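Local coordinates for protein precorrin-6y methylase (Rhodobacter capsulatus, PDB 3NJR) that forms the C-terminal domain of a cobalamin-pathway precorrin-6Y C5,15-methyltransferase and binds S-adenosyl-L-homocysteine, the spent form of its methyl donor, at residues A[30-38]-A[86-96]; A[38-48]-A[66-74]. One frame throughout, in Å; residues are numbered along the deposited sequence.

Contact 1. Residues A[30-38]-A[86-96]; sequences SAFAHDGQI and RADRIENIQKN. With SAH (S-adenosyl-L-homocysteine), chain C.
Asp35 OD1 receives two N-H groups: Gln37 N at 3.0 Å, which closes an Asx turn, and across the contact Arg89 NE, a weak bond at 3.3 Å. Asp35 OD2 is nearer, 2.8 Å from Arg89 NE, but the N-H is poorly aimed at it and this bond is weak too. Together these make a salt bridge in which the carboxylate and guanidinium planes stand 67° apart. Asp35 reaches Arg89 because its CG lies between its own backbone N and carbonyl carbon (chi1 68°), while the Arg89 chain turns at chi3 to come in from the helix. Nearby, Arg86 grips Asp88 OD2 side-on with NE and NH2, and Asp35 OD2 lies over a face of the Arg86 guanidinium, a relation of charges alone.

Further along helix 87-99, the amide of Asn96 holds both polar backbone atoms of Ala33. Asn96 OD1 accepts from Ala33 N at 3.0 Å on an in-plane lone pair, and Asn96 ND2 gives a nearly straight bond to Ala33 O at 3.1 Å, so the amide cannot easily rotate. Ala33 CB points at the helix and meets Lys95 CB at 4.0 Å, with Asn92 ND2 close by.

The ligand joins at the Arg89 end, where Arg89 NH1 lies 2.9 Å from SAH O3' and Gln37 CG also packs over the guanidinium. Helix 87-99 follows strand 79-84, whose last residue, Glu84, also binds SAH, an arrangement consistent with the ribose side of the cofactor site in the Rossmann-like fold of class I methyltransferases.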
loop_
_atom_site.group_PDB
_atom_site.type_symbol
_atom_site.label_atom_id
_atom_site.label_comp_id
_atom_site.label_asym_id
_atom_site.label_seq_id
_atom_site.Cartn_x
_atom_site.Cartn_y
_atom_site.Cartn_z
ATOM N N SER A 30 -12.924 21.727 -5.912
ATOM C CA SER A 30 -14.021 22.634 -6.215
ATOM C C SER A 30 -13.558 24.075 -6.441
ATOM O O SER A 30 -14.366 24.930 -6.787
ATOM C CB SER A 30 -15.055 22.586 -5.104
ATOM O OG SER A 30 -14.401 22.579 -3.843
ATOM N N ALA A 31 -12.275 24.360 -6.245
ATOM C CA ALA A 31 -11.768 25.707 -6.520
ATOM C C ALA A 31 -11.443 25.899 -8.017
ATOM O O ALA A 31 -10.924 26.941 -8.431
ATOM C CB ALA A 31 -10.561 26.030 -5.635
ATOM N N PHE A 32 -11.774 24.887 -8.823
ATOM C CA PHE A 32 -11.429 24.853 -10.238
ATOM C C PHE A 32 -12.614 24.346 -11.051
ATOM O O PHE A 32 -13.273 23.361 -10.675
ATOM C CB PHE A 32 -10.244 23.901 -10.504
ATOM C CG PHE A 32 -9.091 24.039 -9.542
ATOM C CD1 PHE A 32 -7.988 24.822 -9.868
ATOM C CD2 PHE A 32 -9.094 23.357 -8.320
ATOM C CE1 PHE A 32 -6.906 24.952 -8.977
ATOM C CE2 PHE A 32 -8.033 23.477 -7.419
ATOM C CZ PHE A 32 -6.936 24.277 -7.746
ATOM N N ALA A 33 -12.875 25.020 -12.166
ATOM C CA ALA A 33 -13.665 24.471 -13.250
ATOM C C ALA A 33 -12.933 23.229 -13.762
ATOM O O ALA A 33 -11.749 23.295 -14.096
ATOM C CB ALA A 33 -13.768 25.494 -14.349
ATOM N N HIS A 34 -13.616 22.091 -13.795
ATOM C CA HIS A 34 -13.025 20.871 -14.320
ATOM C C HIS A 34 -14.156 20.002 -14.806
ATOM O O HIS A 34 -15.326 20.318 -14.570
ATOM C CB HIS A 34 -12.227 20.136 -13.245
ATOM C CG HIS A 34 -13.075 19.590 -12.139
ATOM N ND1 HIS A 34 -13.370 20.312 -11.001
ATOM C CD2 HIS A 34 -13.700 18.396 -12.002
ATOM C CE1 HIS A 34 -14.139 19.586 -10.211
ATOM N NE2 HIS A 34 -14.357 18.421 -10.798
ATOM N N ASP A 35 -13.810 18.897 -15.462
ATOM C CA ASP A 35 -14.816 18.053 -16.100
ATOM C C ASP A 35 -14.837 16.635 -15.565
ATOM O O ASP A 35 -15.565 15.795 -16.084
ATOM C CB ASP A 35 -14.643 18.049 -17.633
ATOM C CG ASP A 35 -13.346 17.351 -18.102
ATOM O OD1 ASP A 35 -12.524 16.872 -17.274
ATOM O OD2 ASP A 35 -13.158 17.286 -19.339
ATOM N N GLY A 36 -14.040 16.364 -14.537
ATOM C CA GLY A 36 -13.849 14.984 -14.076
ATOM C C GLY A 36 -12.425 14.460 -14.215
ATOM O O GLY A 36 -12.069 13.482 -13.558
ATOM N N GLN A 37 -11.606 15.108 -15.049
ATOM C CA GLN A 37 -10.219 14.673 -15.263
ATOM C C GLN A 37 -9.155 15.384 -14.397
ATOM O O GLN A 37 -7.955 15.157 -14.565
ATOM C CB GLN A 37 -9.853 14.781 -16.751
ATOM C CG GLN A 37 -8.665 13.901 -17.199
ATOM C CD GLN A 37 -8.759 12.441 -16.698
ATOM O OE1 GLN A 37 -9.827 11.807 -16.757
ATOM N NE2 GLN A 37 -7.631 11.908 -16.209
ATOM N N ILE A 38 -9.598 16.219 -13.460
ATOM C CA ILE A 38 -8.710 17.013 -12.598
ATOM C C ILE A 38 -7.673 16.153 -11.845
ATOM O O ILE A 38 -7.927 14.983 -11.595
ATOM C CB ILE A 38 -9.572 17.866 -11.609
ATOM C CG1 ILE A 38 -8.728 18.917 -10.880
ATOM C CG2 ILE A 38 -10.350 16.976 -10.642
ATOM C CD1 ILE A 38 -9.516 20.117 -10.353
ATOM N N ARG A 86 -8.004 18.900 -26.161
ATOM C CA ARG A 86 -9.468 18.950 -26.164
ATOM C C ARG A 86 -10.055 20.344 -25.931
ATOM O O ARG A 86 -9.904 20.925 -24.848
ATOM C CB ARG A 86 -10.040 17.952 -25.159
ATOM C CG ARG A 86 -9.803 16.514 -25.552
ATOM C CD ARG A 86 -10.511 15.561 -24.624
ATOM N NE ARG A 86 -11.832 16.062 -24.274
ATOM C CZ ARG A 86 -12.693 15.421 -23.492
ATOM N NH1 ARG A 86 -12.381 14.233 -22.985
ATOM N NH2 ARG A 86 -13.873 15.973 -23.219
ATOM N N ALA A 87 -10.730 20.867 -26.954
ATOM C CA ALA A 87 -11.354 22.188 -26.882
ATOM C C ALA A 87 -12.260 22.386 -25.659
ATOM O O ALA A 87 -12.319 23.491 -25.103
ATOM C CB ALA A 87 -12.124 22.470 -28.150
ATOM N N ASP A 88 -12.967 21.335 -25.244
ATOM C CA ASP A 88 -13.898 21.463 -24.125
ATOM C C ASP A 88 -13.142 21.588 -22.807
ATOM O O ASP A 88 -13.576 22.293 -21.903
ATOM C CB ASP A 88 -14.956 20.339 -24.096
ATOM C CG ASP A 88 -14.407 19.005 -23.591
ATOM O OD1 ASP A 88 -14.752 18.605 -22.456
ATOM O OD2 ASP A 88 -13.629 18.350 -24.320
ATOM N N ARG A 89 -11.992 20.937 -22.715
ATOM C CA ARG A 89 -11.161 21.038 -21.515
ATOM C C ARG A 89 -10.398 22.356 -21.477
ATOM O O ARG A 89 -10.226 22.954 -20.406
ATOM C CB ARG A 89 -10.209 19.851 -21.408
ATOM C CG ARG A 89 -10.930 18.535 -21.281
ATOM C CD ARG A 89 -9.977 17.497 -20.808
ATOM N NE ARG A 89 -10.599 16.476 -19.976
ATOM C CZ ARG A 89 -10.504 15.166 -20.198
ATOM N NH1 ARG A 89 -9.806 14.705 -21.232
ATOM N NH2 ARG A 89 -11.097 14.307 -19.375
ATOM N N ILE A 90 -9.952 22.800 -22.649
ATOM C CA ILE A 90 -9.349 24.130 -22.817
ATOM C C ILE A 90 -10.256 25.229 -22.237
ATOM O O ILE A 90 -9.795 26.135 -21.556
ATOM C CB ILE A 90 -9.006 24.393 -24.317
ATOM C CG1 ILE A 90 -7.640 23.781 -24.667
ATOM C CG2 ILE A 90 -9.118 25.897 -24.688
ATOM C CD1 ILE A 90 -6.447 24.703 -24.452
ATOM N N GLU A 91 -11.549 25.106 -22.485
ATOM C CA GLU A 91 -12.530 26.026 -21.974
ATOM C C GLU A 91 -12.515 26.127 -20.444
ATOM O O GLU A 91 -12.633 27.237 -19.892
ATOM C CB GLU A 91 -13.897 25.591 -22.458
ATOM C CG GLU A 91 -14.885 26.705 -22.525
ATOM C CD GLU A 91 -16.294 26.225 -22.185
ATOM O OE1 GLU A 91 -16.572 25.000 -22.345
ATOM O OE2 GLU A 91 -17.115 27.077 -21.751
ATOM N N ASN A 92 -12.373 24.977 -19.772
ATOM C CA ASN A 92 -12.189 24.932 -18.314
ATOM C C ASN A 92 -10.882 25.598 -17.852
ATOM O O ASN A 92 -10.882 26.322 -16.853
ATOM C CB ASN A 92 -12.259 23.494 -17.790
ATOM C CG ASN A 92 -13.685 22.927 -17.768
ATOM O OD1 ASN A 92 -13.863 21.716 -17.870
ATOM N ND2 ASN A 92 -14.697 23.791 -17.624
ATOM N N ILE A 93 -9.782 25.352 -18.579
ATOM C CA ILE A 93 -8.505 26.047 -18.357
ATOM C C ILE A 93 -8.739 27.542 -18.469
ATOM O O ILE A 93 -8.229 28.327 -17.674
ATOM C CB ILE A 93 -7.409 25.668 -19.401
ATOM C CG1 ILE A 93 -7.193 24.155 -19.460
ATOM C CG2 ILE A 93 -6.113 26.428 -19.133
ATOM C CD1 ILE A 93 -6.370 23.710 -20.627
ATOM N N GLN A 94 -9.529 27.937 -19.456
ATOM C CA GLN A 94 -9.755 29.345 -19.689
ATOM C C GLN A 94 -10.499 29.980 -18.521
ATOM O O GLN A 94 -10.174 31.099 -18.115
ATOM C CB GLN A 94 -10.505 29.563 -20.995
ATOM C CG GLN A 94 -10.010 30.794 -21.710
ATOM C CD GLN A 94 -8.619 30.576 -22.291
ATOM O OE1 GLN A 94 -7.627 31.176 -21.825
ATOM N NE2 GLN A 94 -8.533 29.689 -23.308
ATOM N N LYS A 95 -11.484 29.258 -17.985
ATOM C CA LYS A 95 -12.251 29.748 -16.848
ATOM C C LYS A 95 -11.365 29.958 -15.625
ATOM O O LYS A 95 -11.523 30.949 -14.897
ATOM C CB LYS A 95 -13.403 28.815 -16.531
ATOM C CG LYS A 95 -14.432 28.789 -17.643
ATOM C CD LYS A 95 -15.594 27.863 -17.348
ATOM C CE LYS A 95 -16.635 27.939 -18.458
ATOM N NZ LYS A 95 -17.694 26.900 -18.253
ATOM N N ASN A 96 -10.403 29.053 -15.430
ATOM C CA ASN A 96 -9.515 29.119 -14.276
ATOM C C ASN A 96 -8.521 30.240 -14.426
ATOM O O ASN A 96 -8.137 30.865 -13.444
ATOM C CB ASN A 96 -8.806 27.790 -14.076
ATOM C CG ASN A 96 -9.756 26.694 -13.671
ATOM O OD1 ASN A 96 -10.580 26.888 -12.787
ATOM N ND2 ASN A 96 -9.661 25.540 -14.320
HETATM N N SAH C . -3.048 17.704 -14.684
HETATM C CA SAH C . -4.495 17.651 -15.059
HETATM C CB SAH C . -4.987 16.203 -15.008
HETATM C CG SAH C . -5.502 15.710 -16.366
HETATM S SD SAH C . -4.390 14.518 -17.054
HETATM C C SAH C . -5.305 18.558 -14.162
HETATM O O SAH C . -6.391 19.026 -14.504
HETATM O OXT SAH C . -4.910 18.879 -13.048
HETATM C "C5'" SAH C . -5.170 14.002 -18.565
HETATM C "C4'" SAH C . -5.220 15.085 -19.653
HETATM O "O4'" SAH C . -4.066 15.090 -20.515
HETATM C "C3'" SAH C . -6.429 14.874 -20.560
HETATM O "O3'" SAH C . -7.275 16.016 -20.487
HETATM C "C2'" SAH C . -5.881 14.732 -21.970
HETATM O "O2'" SAH C . -6.676 15.403 -22.959
HETATM C "C1'" SAH C . -4.486 15.334 -21.869
HETATM N N9 SAH C . -3.590 14.790 -22.935
HETATM C C8 SAH C . -3.597 13.525 -23.410
HETATM N N7 SAH C . -2.679 13.358 -24.391
HETATM C C5 SAH C . -2.060 14.539 -24.568
HETATM C C6 SAH C . -0.977 15.062 -25.440
HETATM N N6 SAH C . -0.389 14.236 -26.331
HETATM N N1 SAH C . -0.604 16.366 -25.321
HETATM C C2 SAH C . -1.200 17.182 -24.430
HETATM N N3 SAH C . -2.187 16.768 -23.607
HETATM C C4 SAH C . -2.659 15.485 -23.614
#

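Contact 2. Residues A[38-48]-A[66-74]; sequences ITKSPMRALTL and SGSVSVEWC. With SAH (S-adenosyl-L-homocysteine), chain C.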
loop_
_atom_site.group_PDB
_atom_site.type_symbol
_atom_site.label_atom_id
_atom_site.label_comp_id
_atom_site.label_asym_id
_atom_site.label_seq_id
_atom_site.Cartn_x
_atom_site.Cartn_y
_atom_site.Cartn_z
ATOM N N ILE A 38 -9.598 16.219 -13.460
ATOM C CA ILE A 38 -8.710 17.013 -12.598
ATOM C C ILE A 38 -7.673 16.153 -11.845
ATOM O O ILE A 38 -7.927 14.983 -11.595
ATOM C CB ILE A 38 -9.572 17.866 -11.609
ATOM C CG1 ILE A 38 -8.728 18.917 -10.880
ATOM C CG2 ILE A 38 -10.350 16.976 -10.642
ATOM C CD1 ILE A 38 -9.516 20.117 -10.353
ATOM N N THR A 39 -6.508 16.725 -11.517
ATOM C CA THR A 39 -5.567 16.122 -10.538
ATOM C C THR A 39 -6.098 16.272 -9.093
ATOM O O THR A 39 -6.435 17.372 -8.669
ATOM C CB THR A 39 -4.111 16.727 -10.621
ATOM O OG1 THR A 39 -3.527 16.464 -11.907
ATOM C CG2 THR A 39 -3.193 16.140 -9.534
ATOM N N LYS A 40 -6.167 15.161 -8.358
ATOM C CA LYS A 40 -6.686 15.145 -6.994
ATOM C C LYS A 40 -5.849 16.041 -6.083
ATOM O O LYS A 40 -4.626 16.161 -6.240
ATOM C CB LYS A 40 -6.711 13.719 -6.434
ATOM C CG LYS A 40 -7.794 12.793 -7.002
ATOM C CD LYS A 40 -9.208 13.163 -6.531
ATOM C CE LYS A 40 -10.209 12.013 -6.729
ATOM N NZ LYS A 40 -10.093 11.339 -8.067
ATOM N N SER A 41 -6.518 16.661 -5.118
ATOM C CA SER A 41 -5.901 17.697 -4.305
ATOM C C SER A 41 -4.583 17.262 -3.572
ATOM O O SER A 41 -3.571 17.969 -3.657
ATOM C CB SER A 41 -6.967 18.331 -3.402
ATOM O OG SER A 41 -6.386 18.872 -2.239
ATOM N N PRO A 42 -4.570 16.082 -2.904
ATOM C CA PRO A 42 -3.309 15.663 -2.269
ATOM C C PRO A 42 -2.189 15.356 -3.282
ATOM O O PRO A 42 -1.001 15.542 -2.985
ATOM C CB PRO A 42 -3.705 14.388 -1.506
ATOM C CG PRO A 42 -5.208 14.437 -1.413
ATOM C CD PRO A 42 -5.630 15.077 -2.692
ATOM N N MET A 43 -2.556 14.889 -4.471
ATOM C CA MET A 43 -1.544 14.617 -5.479
ATOM C C MET A 43 -1.023 15.940 -6.034
ATOM O O MET A 43 0.179 16.078 -6.314
ATOM C CB MET A 43 -2.058 13.682 -6.575
ATOM C CG MET A 43 -0.970 13.199 -7.570
ATOM S SD MET A 43 0.241 11.936 -6.985
ATOM C CE MET A 43 -0.872 10.670 -6.357
ATOM N N ARG A 44 -1.924 16.918 -6.147
ATOM C CA ARG A 44 -1.541 18.245 -6.593
ATOM C C ARG A 44 -0.567 18.912 -5.622
ATOM O O ARG A 44 0.383 19.583 -6.053
ATOM C CB ARG A 44 -2.747 19.140 -6.829
ATOM C CG ARG A 44 -2.499 20.155 -7.910
ATOM C CD ARG A 44 -3.736 20.934 -8.322
ATOM N NE ARG A 44 -4.988 20.223 -8.086
ATOM C CZ ARG A 44 -5.748 20.392 -7.004
ATOM N NH1 ARG A 44 -5.362 21.233 -6.049
ATOM N NH2 ARG A 44 -6.888 19.727 -6.871
ATOM N N ALA A 45 -0.770 18.710 -4.326
ATOM C CA ALA A 45 0.224 19.158 -3.364
ATOM C C ALA A 45 1.582 18.498 -3.614
ATOM O O ALA A 45 2.610 19.182 -3.643
ATOM C CB ALA A 45 -0.245 18.923 -1.932
ATOM N N LEU A 46 1.597 17.181 -3.826
ATOM C CA LEU A 46 2.883 16.464 -3.956
ATOM C C LEU A 46 3.658 16.942 -5.170
ATOM O O LEU A 46 4.885 17.161 -5.105
ATOM C CB LEU A 46 2.704 14.957 -4.025
ATOM C CG LEU A 46 2.363 14.311 -2.694
ATOM C CD1 LEU A 46 1.846 12.895 -2.935
ATOM C CD2 LEU A 46 3.553 14.321 -1.720
ATOM N N THR A 47 2.919 17.097 -6.262
ATOM C CA THR A 47 3.460 17.519 -7.538
ATOM C C THR A 47 4.061 18.928 -7.426
ATOM O O THR A 47 5.263 19.130 -7.665
ATOM C CB THR A 47 2.354 17.467 -8.588
ATOM O OG1 THR A 47 1.878 16.121 -8.685
ATOM C CG2 THR A 47 2.853 17.934 -9.935
ATOM N N LEU A 48 3.255 19.898 -7.014
ATOM C CA LEU A 48 3.821 21.218 -6.773
ATOM C C LEU A 48 5.017 21.233 -5.841
ATOM O O LEU A 48 5.981 21.958 -6.100
ATOM C CB LEU A 48 2.758 22.259 -6.429
ATOM C CG LEU A 48 2.266 22.697 -7.812
ATOM C CD1 LEU A 48 1.001 21.963 -8.239
ATOM C CD2 LEU A 48 2.058 24.154 -7.826
ATOM N N SER A 66 -7.631 20.280 -16.855
ATOM C CA SER A 66 -8.374 21.438 -16.400
ATOM C C SER A 66 -7.443 22.537 -15.884
ATOM O O SER A 66 -7.910 23.548 -15.351
ATOM C CB SER A 66 -9.387 21.032 -15.329
ATOM O OG SER A 66 -8.790 21.032 -14.027
ATOM N N GLY A 67 -6.137 22.312 -16.039
ATOM C CA GLY A 67 -5.087 23.289 -15.735
ATOM C C GLY A 67 -4.794 23.565 -14.270
ATOM O O GLY A 67 -4.242 24.614 -13.934
ATOM N N SER A 68 -5.145 22.646 -13.378
ATOM C CA SER A 68 -5.057 22.941 -11.940
ATOM C C SER A 68 -3.612 23.083 -11.431
ATOM O O SER A 68 -3.327 23.893 -10.552
ATOM C CB SER A 68 -5.819 21.890 -11.120
ATOM O OG SER A 68 -5.103 20.657 -11.077
ATOM N N VAL A 69 -2.712 22.277 -11.980
ATOM C CA VAL A 69 -1.296 22.346 -11.632
ATOM C C VAL A 69 -0.738 23.731 -11.961
ATOM O O VAL A 69 -0.036 24.346 -11.124
ATOM C CB VAL A 69 -0.502 21.230 -12.359
ATOM C CG1 VAL A 69 0.980 21.484 -12.313
ATOM C CG2 VAL A 69 -0.824 19.897 -11.753
ATOM N N SER A 70 -1.092 24.223 -13.159
ATOM C CA SER A 70 -0.646 25.527 -13.660
ATOM C C SER A 70 -1.200 26.656 -12.810
ATOM O O SER A 70 -0.510 27.656 -12.582
ATOM C CB SER A 70 -1.097 25.750 -15.107
ATOM O OG SER A 70 -0.444 24.917 -16.042
ATOM N N VAL A 71 -2.448 26.504 -12.360
ATOM C CA VAL A 71 -3.115 27.525 -11.563
ATOM C C VAL A 71 -2.376 27.633 -10.241
ATOM O O VAL A 71 -1.899 28.710 -9.882
ATOM C CB VAL A 71 -4.625 27.219 -11.373
ATOM C CG1 VAL A 71 -5.235 28.105 -10.331
ATOM C CG2 VAL A 71 -5.376 27.403 -12.658
ATOM N N GLU A 72 -2.234 26.522 -9.536
ATOM C CA GLU A 72 -1.410 26.516 -8.318
ATOM C C GLU A 72 0.086 26.905 -8.533
ATOM O O GLU A 72 0.696 27.531 -7.654
ATOM C CB GLU A 72 -1.571 25.199 -7.552
ATOM C CG GLU A 72 -3.026 24.840 -7.376
ATOM C CD GLU A 72 -3.321 24.016 -6.141
ATOM O OE1 GLU A 72 -2.765 22.912 -5.993
ATOM O OE2 GLU A 72 -4.138 24.461 -5.309
ATOM N N TRP A 73 0.674 26.563 -9.684
ATOM C CA TRP A 73 2.061 26.974 -9.954
ATOM C C TRP A 73 2.127 28.483 -10.072
ATOM O O TRP A 73 2.984 29.099 -9.452
ATOM C CB TRP A 73 2.608 26.305 -11.211
ATOM C CG TRP A 73 3.871 26.917 -11.798
ATOM C CD1 TRP A 73 3.943 27.967 -12.668
ATOM C CD2 TRP A 73 5.236 26.472 -11.601
ATOM N NE1 TRP A 73 5.256 28.225 -13.004
ATOM C CE2 TRP A 73 6.068 27.320 -12.369
ATOM C CE3 TRP A 73 5.830 25.443 -10.850
ATOM C CZ2 TRP A 73 7.458 27.168 -12.414
ATOM C CZ3 TRP A 73 7.214 25.304 -10.884
ATOM C CH2 TRP A 73 8.011 26.156 -11.666
ATOM N N CYS A 74 1.209 29.068 -10.849
ATOM C CA CYS A 74 1.142 30.523 -11.036
ATOM C C CYS A 74 0.724 31.301 -9.788
ATOM O O CYS A 74 1.187 32.419 -9.583
ATOM C CB CYS A 74 0.204 30.864 -12.183
ATOM S SG CYS A 74 0.863 30.343 -13.808
HETATM N N SAH C . -3.048 17.704 -14.684
HETATM C CA SAH C . -4.495 17.651 -15.059
HETATM C CB SAH C . -4.987 16.203 -15.008
HETATM C CG SAH C . -5.502 15.710 -16.366
HETATM S SD SAH C . -4.390 14.518 -17.054
HETATM C C SAH C . -5.305 18.558 -14.162
HETATM O O SAH C . -6.391 19.026 -14.504
HETATM O OXT SAH C . -4.910 18.879 -13.048
HETATM C "C5'" SAH C . -5.170 14.002 -18.565
HETATM C "C4'" SAH C . -5.220 15.085 -19.653
HETATM O "O4'" SAH C . -4.066 15.090 -20.515
HETATM C "C3'" SAH C . -6.429 14.874 -20.560
HETATM O "O3'" SAH C . -7.275 16.016 -20.487
HETATM C "C2'" SAH C . -5.881 14.732 -21.970
HETATM O "O2'" SAH C . -6.676 15.403 -22.959
HETATM C "C1'" SAH C . -4.486 15.334 -21.869
HETATM N N9 SAH C . -3.590 14.790 -22.935
HETATM C C8 SAH C . -3.597 13.525 -23.410
HETATM N N7 SAH C . -2.679 13.358 -24.391
HETATM C C5 SAH C . -2.060 14.539 -24.568
HETATM C C6 SAH C . -0.977 15.062 -25.440
HETATM N N6 SAH C . -0.389 14.236 -26.331
HETATM N N1 SAH C . -0.604 16.366 -25.321
HETATM C C2 SAH C . -1.200 17.182 -24.430
HETATM N N3 SAH C . -2.187 16.768 -23.607
HETATM C C4 SAH C . -2.659 15.485 -23.614
#
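A turn in the Arg44 chain at chi3 (-26°) and a Ser68 OG set between its own backbone N and carbonyl carbon (chi1 74°) bring Arg44 NE to 3.0 Å from that hydroxyl. The same turn lets Arg44 NH2 reach back to Thr39 O at 3.0 Å, tying the loop before helix 41-51 to its first turn. Arg44 NH1 extends to Glu72 OE1 at 3.1 Å in a nearly straight hydrogen bond that is part of a salt bridge: the oxygen lies at the guanidinium edge, whereas the nitrogen comes from above the carboxylate plane. This buried pair has further partners, since Arg27 O accepts from Arg44 NH1 and Gly26 N donates to Glu72 OE1.

Ser66 and Gly67 close the glycine-rich loop after strand 58-62, the classic cofactor loop of class I methyltransferases, and Ser68 opens the helix. Here Ser68 OG bonds SAH OXT at 2.7 Å, Thr39 adds its N and OG1 to that oxygen, and Ser66 N holds SAH O at 2.9 Å.

Past the ligand the axes of segments 41-48 and 68-74 cross at -53° and come within 10.4 Å. Leu48 packs between the helices, CD1 against Val69 CG1 and CD2 reaching Trp73 CB at 4.0 Å.

How the contacts relate
The two contacts share Ile38, where the 30-38 loop gives way to the approach to helix 41-51, and their centres lie about 12 Å apart. They hold different parts of one SAH: contact 1 meets it at the ribose, contact 2 at the amino-acid carboxylate, and Gln37 O lies 3.1 Å from SAH CG along the linking chain. Ser66 bridges them directly. Ser66 O is 2.8 Å from Asn96 ND2, a weak hydrogen bond, and Ser66 CB packs 3.6 Å from His34 CB. Farther back, Phe32 CZ comes within 3.7 Å of Glu72 OE2, so the 30-38 loop leans on both helix 87-99 and helix 68-75.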